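Local coordinates for Slr0280 protein (Synechocystis sp., PDB 5H3K) that is of unknown function but carries a domain of the phosphodiester glycosidase (NAGPA) family, and so probably acts on a sugar linked through a phosphodiester, at residues A340-R345 / M499-L504; L366-I371 / T516-S521; G382-S387 / G485-E490; S532-D537 / N572-D577. All coordinates share one frame; numbering follows the deposited sequence.

The four contacts lie in the C-terminal half of the chain. Contacts 1 and 2, with centres about 9 Å apart, meet where strands 497-500 and 369-373 run side by side in one mixed sheet, Met499 N lying 2.9 Å from Ile371 O. Contact 3 continues that sheet outward; its Arg383 NE forms a 3.0 Å salt bridge to Glu518 OE2 of contact 2. Contact 4 belongs to a separate antiparallel sheet, about 11 Å from contact 1 between centres, and Gly502 N, 2.9 Å from Asn575 O, ties the two. Contacts 3 and 4 do not touch, their nearest atoms being about 6 Å apart.

Contact 1 (A340-R345 / M499-L504); sequences AGFFNR and MGAGPL
The Phe342 ring meets segment 499-504 with its edge, not a face: the carbonyl oxygens of Ala501 and Gly502 both lie in its plane. Gly502 O sits 3.3 Å from Phe342 CZ and equally near CE1, while Ala501 C comes within 3.5 Å of CE1 and Ala501 CB touches the same corner. With CG anti to its own carbonyl carbon (chi1 -64°), the ring is carried alongside the bend at 501-502. Shortening this side chain to an alanine would probably open a gap beside Ala501 and take the aromatic edge away from Gly502 O. Gly502 adopts backbone angles at which a side chain would collide with the preceding carbonyl, and a cis peptide to Pro503 follows. Here the chain leaves strand 497-500 for strand 504-507, passing from the mixed sheet into the eight-stranded one, and residues 340-342, just after strand 336-339, pack against that passage. At the start of segment 499-504, the Met499 chain bends at its second and third torsions, setting SD and CE against the methyl of Ala340, CE lying 3.6 Å from Ala340 CB. Between these two patches a water accepts from Phe342 N at 2.9 Å and rests 3.0 Å from Gly500 O. No direct hydrogen bond joins the segments; the ring hydrogens of Phe342, slightly positive, probably add a weak attraction to the carbonyl of Gly502.

Contact 2 (L366-I371 / T516-S521); sequences LNRGAI and TGEGFS
Arg368, its chain extended from CG to NE (chi2 176°), reaches across to the turn at Glu518 and spends its NE on a nearly straight hydrogen bond to Glu518 O, 2.9 Å long with 174° at the hydrogen. The acceptor lies in the guanidinium plane and the donor almost on the extension of the carbonyl bond. A second, weak bond runs from Arg368 NH2 to Gly519 O. The guanidinium is sandwiched: Phe520 stacks flat on one face, planes 7° apart and centres 3.7 Å apart, a cation-pi contact, and Leu366 CD1 sits over the opposite face. Residues 516-519 form a type I beta turn, closed by Gly519 N to Thr516 O, that leads into helix 522-526, whose N-cap is Ser521. The Glu518 side chain returns toward Gly369, where OE1 accepts from Gly369 N at 2.8 Å, approached from above the carboxylate plane. Its other oxygen, OE2, takes a salt bridge from Arg383 and a hydrogen bond from Leu504 N. Two waters bridge the segments: one donates to Leu366 O and Gly517 O, the other to Asn367 O at 3.0 Å and, weakly, to the same Gly517 O.

Contact 3 (G382-S387 / G485-E490); sequences GRLSLS and GRSTPE
Thr488 O accepts from Ser385 N at 2.9 Å, with 166° at the hydrogen, and a CA-H...O contact from Leu384 CA, 3.4 Å away, reaches it from the same side. This oxygen anchors one end of an antiparallel strand pairing in the mixed sheet, between strands 379-392 and 481-488; the axes of the short segments 385-387 and 485-488 lie at 157°. Thr488 N returns a bond to Ser385 O, and further along Arg486 N donates to Ser387 O at 3.1 Å; the reverse bond from Ser387 N to Arg486 O is weak. Between these hydrogen-bonded pairs stands the non-hydrogen-bonded pair of Leu386 and Ser487. Leu384 CD1 packs on Ser487 CB at 3.7 Å; on the face of Leu386 and Ser487, Leu386, its CG anti to the backbone N (chi1 170°), lays CD1 alongside the neighbouring strand, 3.6 Å from Arg486 O. Pro364 backs both leucines from a loop. Ser385, Thr488 and Arg486 point to the other face, at the surface. There, in a salt bridge within 485-490, Arg486 NE and NH2 both donate to Glu490 OE1, which lies in the guanidinium plane. After Thr488 a cis peptide turns the chain out of the strand, and the proline ring abuts the partner backbone, Pro489 CD standing 3.2 Å from Arg383 O.

Contact 4 (S532-D537 / N572-D577); sequences SAIAVD and NALNLD
Leu576 spreads its branches over the neighbouring strand: CD1 lies 3.6 Å from Ala533 C and close to Ile534 N, and CD2 meets Ile534 CG2 at 4.0 Å. The torsion that sets CG beside its own backbone N (chi1 -63°) tips both methyls across. The two segments are adjacent antiparallel strands, 531-536 and 572-576, inside the eight-stranded sheet. Cutting Leu576 back to an alanine is likely to leave Ile534 CG2 without this neighbour and open a gap over the backbone at Ala533. Ile534 and Leu574 exchange backbone bonds, Leu574 N to Ile534 O at 2.9 Å and Ile534 N to Leu574 O at 3.1 Å, while their side chains touch, Ile534 CG2 against Leu574 CB. On the opposite face Ala535 CB meets Ala573 CB at 3.9 Å, and Leu565 and Phe561 of helix 558-567 close over Ala533, Ala573 and Asn575. On the isoleucine face, Leu574 packs on Gly369 and Ile371, and Val536 on Phe381, so the two sheets meet there. At the Ser532 end a water accepts from Ser532 N and lies 2.7 Å from Asn575 OD1, with Asn575 ND2 bonding Gly502 O; Ser532 OG is hydrogen-bonded with Asn339 OD1 and Thr582 OG1. At the Asn572 end, OD1 accepts from Gln508 N, which probably helps to fix the amide; Asn572 ND2 lies 3.6 Å from Val536 CG2.

Contact 1 (A340-R345 / M499-L504)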
loop_
_atom_site.group_PDB
_atom_site.type_symbol
_atom_site.label_atom_id
_atom_site.label_comp_id
_atom_site.label_asym_id
_atom_site.label_seq_id
_atom_site.Cartn_x
_atom_site.Cartn_y
_atom_site.Cartn_z
ATOM N N ALA A 340 1.530 0.945 5.849
ATOM C CA ALA A 340 1.150 1.666 7.061
ATOM C C ALA A 340 2.194 1.656 8.178
ATOM O O ALA A 340 3.071 2.526 8.226
ATOM C CB ALA A 340 -0.237 1.173 7.573
ATOM N N GLY A 341 2.106 0.695 9.094
ATOM C CA GLY A 341 2.892 0.778 10.315
ATOM C C GLY A 341 4.357 0.347 10.239
ATOM O O GLY A 341 4.754 -0.424 9.362
ATOM N N PHE A 342 5.157 0.827 11.191
ATOM C CA PHE A 342 6.546 0.399 11.329
ATOM C C PHE A 342 6.657 -1.054 11.801
ATOM O O PHE A 342 5.769 -1.579 12.486
ATOM C CB PHE A 342 7.262 1.313 12.316
ATOM C CG PHE A 342 7.359 2.737 11.852
ATOM C CD1 PHE A 342 6.633 3.741 12.474
ATOM C CD2 PHE A 342 8.177 3.061 10.780
ATOM C CE1 PHE A 342 6.723 5.072 12.037
ATOM C CE2 PHE A 342 8.281 4.389 10.330
ATOM C CZ PHE A 342 7.562 5.383 10.952
ATOM N N PHE A 343 7.753 -1.699 11.429
ATOM C CA PHE A 343 7.984 -3.095 11.763
ATOM C C PHE A 343 9.475 -3.372 11.774
ATOM O O PHE A 343 10.277 -2.561 11.288
ATOM C CB PHE A 343 7.267 -4.030 10.758
ATOM C CG PHE A 343 7.708 -3.848 9.306
ATOM C CD1 PHE A 343 7.140 -2.859 8.508
ATOM C CD2 PHE A 343 8.681 -4.672 8.747
ATOM C CE1 PHE A 343 7.542 -2.679 7.175
ATOM C CE2 PHE A 343 9.091 -4.502 7.415
ATOM C CZ PHE A 343 8.514 -3.496 6.630
ATOM N N ASN A 344 9.826 -4.517 12.345
ATOM C CA ASN A 344 11.199 -4.997 12.391
ATOM C C ASN A 344 11.362 -5.941 11.212
ATOM O O ASN A 344 10.738 -6.997 11.170
ATOM C CB ASN A 344 11.406 -5.729 13.721
ATOM C CG ASN A 344 12.822 -6.245 13.904
ATOM O OD1 ASN A 344 13.510 -6.565 12.936
ATOM N ND2 ASN A 344 13.250 -6.357 15.151
ATOM N N ARG A 345 12.156 -5.564 10.212
ATOM C CA ARG A 345 12.234 -6.418 9.023
ATOM C C ARG A 345 12.997 -7.717 9.296
ATOM O O ARG A 345 12.863 -8.690 8.558
ATOM C CB ARG A 345 12.833 -5.675 7.827
ATOM C CG ARG A 345 14.198 -5.090 8.071
ATOM C CD ARG A 345 14.777 -4.534 6.771
ATOM N NE ARG A 345 15.198 -5.599 5.859
ATOM C CZ ARG A 345 16.375 -6.218 5.930
ATOM N NH1 ARG A 345 16.682 -7.174 5.061
ATOM N NH2 ARG A 345 17.247 -5.883 6.877
ATOM N N MET A 499 -4.636 2.843 13.448
ATOM C CA MET A 499 -3.298 2.561 12.970
ATOM C C MET A 499 -2.324 3.567 13.564
ATOM O O MET A 499 -2.500 4.789 13.410
ATOM C CB MET A 499 -3.264 2.652 11.437
ATOM C CG MET A 499 -1.866 2.557 10.815
ATOM S SD MET A 499 -1.066 0.975 11.092
ATOM C CE MET A 499 -2.196 -0.162 10.295
ATOM N N GLY A 500 -1.277 3.063 14.214
ATOM C CA GLY A 500 -0.185 3.905 14.665
ATOM C C GLY A 500 0.979 3.917 13.673
ATOM O O GLY A 500 1.215 2.951 12.927
ATOM N N ALA A 501 1.697 5.032 13.638
ATOM C CA ALA A 501 2.940 5.117 12.890
ATOM C C ALA A 501 3.733 6.262 13.441
ATOM O O ALA A 501 4.299 6.164 14.538
ATOM C CB ALA A 501 2.709 5.267 11.376
ATOM N N GLY A 502 3.771 7.356 12.689
ATOM C CA GLY A 502 4.384 8.568 13.191
ATOM C C GLY A 502 5.575 9.051 12.383
ATOM O O GLY A 502 6.127 8.328 11.549
ATOM N N PRO A 503 5.992 10.299 12.626
ATOM C CA PRO A 503 5.358 11.176 13.620
ATOM C C PRO A 503 4.072 11.816 13.131
ATOM O O PRO A 503 3.790 11.845 11.925
ATOM C CB PRO A 503 6.430 12.239 13.914
ATOM C CG PRO A 503 7.404 12.155 12.767
ATOM C CD PRO A 503 7.295 10.798 12.149
ATOM N N LEU A 504 3.279 12.309 14.070
ATOM C CA LEU A 504 2.138 13.145 13.722
ATOM C C LEU A 504 2.696 14.428 13.098
ATOM O O LEU A 504 3.597 15.049 13.665
ATOM C CB LEU A 504 1.328 13.463 14.977
ATOM C CG LEU A 504 0.003 14.183 14.772
ATOM C CD1 LEU A 504 -0.953 13.293 13.989
ATOM C CD2 LEU A 504 -0.584 14.537 16.144
HETATM O O HOH W 1 3.899 1.774 13.666
#

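Contact 2 (L366-I371 / T516-S521)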
loop_
_atom_site.group_PDB
_atom_site.type_symbol
_atom_site.label_atom_id
_atom_site.label_comp_id
_atom_site.label_asym_id
_atom_site.label_seq_id
_atom_site.Cartn_x
_atom_site.Cartn_y
_atom_site.Cartn_z
ATOM N N LEU A 366 5.704 4.058 22.312
ATOM C CA LEU A 366 6.444 5.326 22.324
ATOM C C LEU A 366 5.577 6.588 22.177
ATOM O O LEU A 366 6.053 7.618 21.722
ATOM C CB LEU A 366 7.553 5.297 21.266
ATOM C CG LEU A 366 8.657 4.291 21.596
ATOM C CD1 LEU A 366 9.547 4.028 20.375
ATOM C CD2 LEU A 366 9.479 4.812 22.771
ATOM N N ASN A 367 4.305 6.492 22.553
ATOM C CA ASN A 367 3.366 7.607 22.458
ATOM C C ASN A 367 3.376 8.209 21.048
ATOM O O ASN A 367 3.322 9.425 20.872
ATOM C CB ASN A 367 3.679 8.668 23.516
ATOM C CG ASN A 367 2.447 9.462 23.938
ATOM O OD1 ASN A 367 1.330 8.928 23.989
ATOM N ND2 ASN A 367 2.644 10.745 24.250
ATOM N N ARG A 368 3.419 7.335 20.047
ATOM C CA ARG A 368 3.535 7.766 18.660
ATOM C C ARG A 368 2.225 8.169 18.010
ATOM O O ARG A 368 1.147 7.750 18.439
ATOM C CB ARG A 368 4.237 6.691 17.848
ATOM C CG ARG A 368 5.730 6.760 18.073
ATOM C CD ARG A 368 6.501 5.659 17.385
ATOM N NE ARG A 368 7.915 5.997 17.495
ATOM C CZ ARG A 368 8.924 5.291 16.996
ATOM N NH1 ARG A 368 8.712 4.144 16.353
ATOM N NH2 ARG A 368 10.163 5.744 17.161
ATOM N N GLY A 369 2.342 8.996 16.972
ATOM C CA GLY A 369 1.208 9.451 16.188
ATOM C C GLY A 369 0.357 8.297 15.688
ATOM O O GLY A 369 0.886 7.245 15.303
ATOM N N ALA A 370 -0.960 8.490 15.704
ATOM C CA ALA A 370 -1.912 7.462 15.300
ATOM C C ALA A 370 -3.182 8.091 14.759
ATOM O O ALA A 370 -3.539 9.219 15.123
ATOM C CB ALA A 370 -2.238 6.520 16.485
ATOM N N ILE A 371 -3.862 7.340 13.900
ATOM C CA ILE A 371 -5.194 7.687 13.406
ATOM C C ILE A 371 -6.182 6.604 13.838
ATOM O O ILE A 371 -5.832 5.428 13.885
ATOM C CB ILE A 371 -5.194 7.854 11.855
ATOM C CG1 ILE A 371 -6.531 8.417 11.358
ATOM C CG2 ILE A 371 -4.851 6.537 11.137
ATOM C CD1 ILE A 371 -6.605 8.555 9.823
ATOM N N THR A 516 11.455 14.005 18.031
ATOM C CA THR A 516 12.218 13.596 19.212
ATOM C C THR A 516 11.260 13.160 20.316
ATOM O O THR A 516 11.511 12.180 21.026
ATOM C CB THR A 516 13.151 14.724 19.709
ATOM O OG1 THR A 516 14.229 14.881 18.776
ATOM C CG2 THR A 516 13.721 14.396 21.102
ATOM N N GLY A 517 10.150 13.883 20.432
ATOM C CA GLY A 517 9.127 13.595 21.424
ATOM C C GLY A 517 8.502 12.229 21.220
ATOM O O GLY A 517 8.092 11.565 22.181
ATOM N N GLU A 518 8.428 11.805 19.966
ATOM C CA GLU A 518 7.875 10.493 19.634
ATOM C C GLU A 518 8.944 9.398 19.557
ATOM O O GLU A 518 8.688 8.299 19.061
ATOM C CB GLU A 518 7.086 10.569 18.321
ATOM C CG GLU A 518 5.834 11.441 18.408
ATOM C CD GLU A 518 4.935 11.300 17.194
ATOM O OE1 GLU A 518 4.879 10.183 16.618
ATOM O OE2 GLU A 518 4.268 12.293 16.822
ATOM N N GLY A 519 10.154 9.707 20.022
ATOM C CA GLY A 519 11.206 8.705 20.131
ATOM C C GLY A 519 11.913 8.289 18.850
ATOM O O GLY A 519 12.514 7.213 18.788
ATOM N N PHE A 520 11.852 9.123 17.820
ATOM C CA PHE A 520 12.552 8.817 16.577
ATOM C C PHE A 520 13.997 9.291 16.657
ATOM O O PHE A 520 14.267 10.362 17.209
ATOM C CB PHE A 520 11.830 9.484 15.413
ATOM C CG PHE A 520 10.526 8.811 15.052
ATOM C CD1 PHE A 520 9.314 9.282 15.544
ATOM C CD2 PHE A 520 10.521 7.699 14.223
ATOM C CE1 PHE A 520 8.104 8.647 15.210
ATOM C CE2 PHE A 520 9.327 7.071 13.881
ATOM C CZ PHE A 520 8.123 7.546 14.374
ATOM N N SER A 521 14.919 8.497 16.108
ATOM C CA SER A 521 16.364 8.749 16.241
ATOM C C SER A 521 16.831 9.975 15.461
ATOM O O SER A 521 16.120 10.464 14.583
ATOM C CB SER A 521 17.163 7.534 15.775
ATOM O OG SER A 521 17.101 7.385 14.359
HETATM O O HOH W 2 8.367 8.769 22.786
HETATM O O HOH W 3 5.264 11.530 21.734
#

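Contact 3 (G382-S387 / G485-E490)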
loop_
_atom_site.group_PDB
_atom_site.type_symbol
_atom_site.label_atom_id
_atom_site.label_comp_id
_atom_site.label_asym_id
_atom_site.label_seq_id
_atom_site.Cartn_x
_atom_site.Cartn_y
_atom_site.Cartn_z
ATOM N N GLY A 382 -3.932 11.641 17.001
ATOM C CA GLY A 382 -3.300 12.035 18.247
ATOM C C GLY A 382 -2.090 11.181 18.502
ATOM O O GLY A 382 -1.723 10.376 17.658
ATOM N N ARG A 383 -1.471 11.355 19.662
ATOM C CA ARG A 383 -0.337 10.525 20.038
ATOM C C ARG A 383 -0.843 9.508 21.046
ATOM O O ARG A 383 -1.262 9.860 22.151
ATOM C CB ARG A 383 0.788 11.389 20.595
ATOM C CG ARG A 383 1.266 12.400 19.551
ATOM C CD ARG A 383 2.543 13.104 19.977
ATOM N NE ARG A 383 3.035 14.014 18.934
ATOM C CZ ARG A 383 2.626 15.274 18.773
ATOM N NH1 ARG A 383 1.704 15.794 19.573
ATOM N NH2 ARG A 383 3.141 16.016 17.802
ATOM N N LEU A 384 -0.828 8.243 20.638
ATOM C CA LEU A 384 -1.594 7.212 21.315
ATOM C C LEU A 384 -0.761 6.383 22.294
ATOM O O LEU A 384 0.352 5.950 21.992
ATOM C CB LEU A 384 -2.247 6.300 20.268
ATOM C CG LEU A 384 -2.920 5.017 20.756
ATOM C CD1 LEU A 384 -4.172 5.358 21.558
ATOM C CD2 LEU A 384 -3.243 4.134 19.553
ATOM N N SER A 385 -1.306 6.160 23.478
ATOM C CA SER A 385 -0.739 5.149 24.366
ATOM C C SER A 385 -1.872 4.297 24.924
ATOM O O SER A 385 -3.026 4.720 24.968
ATOM C CB SER A 385 0.098 5.780 25.479
ATOM O OG SER A 385 -0.711 6.612 26.283
ATOM N N LEU A 386 -1.540 3.078 25.323
ATOM C CA LEU A 386 -2.545 2.165 25.843
ATOM C C LEU A 386 -1.963 1.565 27.096
ATOM O O LEU A 386 -0.813 1.143 27.094
ATOM C CB LEU A 386 -2.820 1.055 24.831
ATOM C CG LEU A 386 -3.681 -0.113 25.317
ATOM C CD1 LEU A 386 -5.125 0.338 25.474
ATOM C CD2 LEU A 386 -3.574 -1.315 24.368
ATOM N N SER A 387 -2.722 1.558 28.183
ATOM C CA SER A 387 -2.293 0.798 29.347
ATOM C C SER A 387 -3.383 -0.197 29.698
ATOM O O SER A 387 -4.574 0.115 29.610
ATOM C CB SER A 387 -1.961 1.708 30.536
ATOM O OG SER A 387 -3.113 2.371 31.013
ATOM N N GLY A 485 -8.437 -2.354 29.482
ATOM C CA GLY A 485 -7.589 -1.460 28.710
ATOM C C GLY A 485 -8.210 -0.098 28.469
ATOM O O GLY A 485 -9.425 0.020 28.285
ATOM N N ARG A 486 -7.373 0.935 28.456
ATOM C CA ARG A 486 -7.834 2.298 28.223
ATOM C C ARG A 486 -6.819 3.083 27.403
ATOM O O ARG A 486 -5.628 3.110 27.742
ATOM C CB ARG A 486 -8.078 3.006 29.555
ATOM C CG ARG A 486 -8.563 4.424 29.408
ATOM C CD ARG A 486 -9.175 4.920 30.713
ATOM N NE ARG A 486 -9.505 6.341 30.642
ATOM C CZ ARG A 486 -9.678 7.127 31.705
ATOM N NH1 ARG A 486 -9.560 6.634 32.932
ATOM N NH2 ARG A 486 -9.970 8.412 31.541
ATOM N N SER A 487 -7.286 3.732 26.337
ATOM C CA SER A 487 -6.393 4.511 25.475
ATOM C C SER A 487 -6.328 5.967 25.920
ATOM O O SER A 487 -7.267 6.484 26.518
ATOM C CB SER A 487 -6.845 4.450 24.016
ATOM O OG SER A 487 -7.027 3.109 23.619
ATOM N N THR A 488 -5.202 6.610 25.628
ATOM C CA THR A 488 -5.010 8.041 25.850
ATOM C C THR A 488 -4.441 8.585 24.547
ATOM O O THR A 488 -3.542 7.977 23.970
ATOM C CB THR A 488 -4.030 8.306 27.014
ATOM O OG1 THR A 488 -4.560 7.743 28.223
ATOM C CG2 THR A 488 -3.813 9.803 27.225
ATOM N N PRO A 489 -4.978 9.711 24.046
ATOM C CA PRO A 489 -6.081 10.538 24.565
ATOM C C PRO A 489 -7.403 9.779 24.666
ATOM O O PRO A 489 -7.637 8.850 23.893
ATOM C CB PRO A 489 -6.234 11.650 23.505
ATOM C CG PRO A 489 -5.007 11.611 22.672
ATOM C CD PRO A 489 -4.425 10.231 22.778
ATOM N N GLU A 490 -8.253 10.193 25.597
ATOM C CA GLU A 490 -9.555 9.551 25.811
ATOM C C GLU A 490 -10.396 9.344 24.551
ATOM O O GLU A 490 -11.111 8.340 24.437
ATOM C CB GLU A 490 -10.341 10.331 26.867
ATOM C CG GLU A 490 -11.588 9.620 27.414
ATOM C CD GLU A 490 -11.284 8.316 28.149
ATOM O OE1 GLU A 490 -10.125 8.099 28.580
ATOM O OE2 GLU A 490 -12.223 7.497 28.302
#

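Contact 4 (S532-D537 / N572-D577)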
loop_
_atom_site.group_PDB
_atom_site.type_symbol
_atom_site.label_atom_id
_atom_site.label_comp_id
_atom_site.label_asym_id
_atom_site.label_seq_id
_atom_site.Cartn_x
_atom_site.Cartn_y
_atom_site.Cartn_z
ATOM N N SER A 532 5.104 8.044 2.988
ATOM C CA SER A 532 3.683 7.696 2.924
ATOM C C SER A 532 2.957 8.454 4.026
ATOM O O SER A 532 3.522 8.718 5.087
ATOM C CB SER A 532 3.465 6.187 3.128
ATOM O OG SER A 532 4.017 5.438 2.060
ATOM N N ALA A 533 1.701 8.813 3.788
ATOM C CA ALA A 533 0.905 9.442 4.834
ATOM C C ALA A 533 -0.559 9.114 4.679
ATOM O O ALA A 533 -1.024 8.752 3.587
ATOM C CB ALA A 533 1.111 10.978 4.859
ATOM N N ILE A 534 -1.284 9.244 5.785
ATOM C CA ILE A 534 -2.735 9.293 5.746
ATOM C C ILE A 534 -3.170 10.614 6.366
ATOM O O ILE A 534 -2.661 11.014 7.425
ATOM C CB ILE A 534 -3.414 8.086 6.440
ATOM C CG1 ILE A 534 -4.940 8.228 6.363
ATOM C CG2 ILE A 534 -2.932 7.925 7.894
ATOM C CD1 ILE A 534 -5.666 6.942 6.642
ATOM N N ALA A 535 -4.095 11.300 5.704
ATOM C CA ALA A 535 -4.514 12.613 6.152
ATOM C C ALA A 535 -6.005 12.790 5.953
ATOM O O ALA A 535 -6.653 12.005 5.236
ATOM C CB ALA A 535 -3.748 13.694 5.391
ATOM N N VAL A 536 -6.559 13.803 6.605
ATOM C CA VAL A 536 -7.923 14.216 6.285
ATOM C C VAL A 536 -7.935 15.692 5.897
ATOM O O VAL A 536 -7.204 16.497 6.483
ATOM C CB VAL A 536 -8.918 13.933 7.437
ATOM C CG1 VAL A 536 -8.922 12.450 7.789
ATOM C CG2 VAL A 536 -8.563 14.752 8.664
ATOM N N ASP A 537 -8.750 16.036 4.900
ATOM C CA ASP A 537 -8.890 17.434 4.452
ATOM C C ASP A 537 -10.036 18.178 5.153
ATOM O O ASP A 537 -10.610 17.670 6.113
ATOM C CB ASP A 537 -9.032 17.522 2.922
ATOM C CG ASP A 537 -10.332 16.898 2.389
ATOM O OD1 ASP A 537 -11.338 16.741 3.128
ATOM O OD2 ASP A 537 -10.350 16.571 1.186
ATOM N N ASN A 572 -5.349 17.355 9.209
ATOM C CA ASN A 572 -4.667 16.443 10.128
ATOM C C ASN A 572 -3.873 15.494 9.237
ATOM O O ASN A 572 -4.375 15.116 8.188
ATOM C CB ASN A 572 -5.681 15.624 10.945
ATOM C CG ASN A 572 -6.514 16.474 11.896
ATOM O OD1 ASN A 572 -5.990 17.304 12.633
ATOM N ND2 ASN A 572 -7.817 16.243 11.895
ATOM N N ALA A 573 -2.650 15.125 9.626
ATOM C CA ALA A 573 -1.805 14.269 8.805
ATOM C C ALA A 573 -0.878 13.434 9.672
ATOM O O ALA A 573 -0.263 13.951 10.607
ATOM C CB ALA A 573 -0.977 15.117 7.811
ATOM N N LEU A 574 -0.788 12.147 9.347
ATOM C CA LEU A 574 0.060 11.195 10.052
ATOM C C LEU A 574 1.074 10.631 9.077
ATOM O O LEU A 574 0.706 10.099 8.013
ATOM C CB LEU A 574 -0.796 10.051 10.620
ATOM C CG LEU A 574 -0.048 8.852 11.203
ATOM C CD1 LEU A 574 0.683 9.276 12.459
ATOM C CD2 LEU A 574 -1.069 7.742 11.507
ATOM N N ASN A 575 2.350 10.752 9.427
ATOM C CA ASN A 575 3.413 10.107 8.674
ATOM C C ASN A 575 3.312 8.605 8.870
ATOM O O ASN A 575 3.173 8.135 10.001
ATOM C CB ASN A 575 4.788 10.592 9.124
ATOM C CG ASN A 575 5.902 10.063 8.236
ATOM O OD1 ASN A 575 5.933 10.340 7.022
ATOM N ND2 ASN A 575 6.805 9.268 8.818
ATOM N N LEU A 576 3.322 7.861 7.769
ATOM C CA LEU A 576 3.327 6.401 7.821
ATOM C C LEU A 576 4.753 5.963 7.518
ATOM O O LEU A 576 5.624 6.810 7.260
ATOM C CB LEU A 576 2.333 5.831 6.792
ATOM C CG LEU A 576 0.848 6.187 7.021
ATOM C CD1 LEU A 576 -0.075 5.732 5.858
ATOM C CD2 LEU A 576 0.344 5.626 8.344
ATOM N N ASP A 577 5.021 4.660 7.548
ATOM C CA ASP A 577 6.355 4.155 7.206
ATOM C C ASP A 577 6.721 4.571 5.766
ATOM O O ASP A 577 5.862 4.640 4.884
ATOM C CB ASP A 577 6.369 2.626 7.369
ATOM C CG ASP A 577 7.754 2.006 7.236
ATOM O OD1 ASP A 577 8.795 2.694 7.410
ATOM O OD2 ASP A 577 7.790 0.772 6.976
HETATM O O HOH W 4 6.629 8.252 5.469
#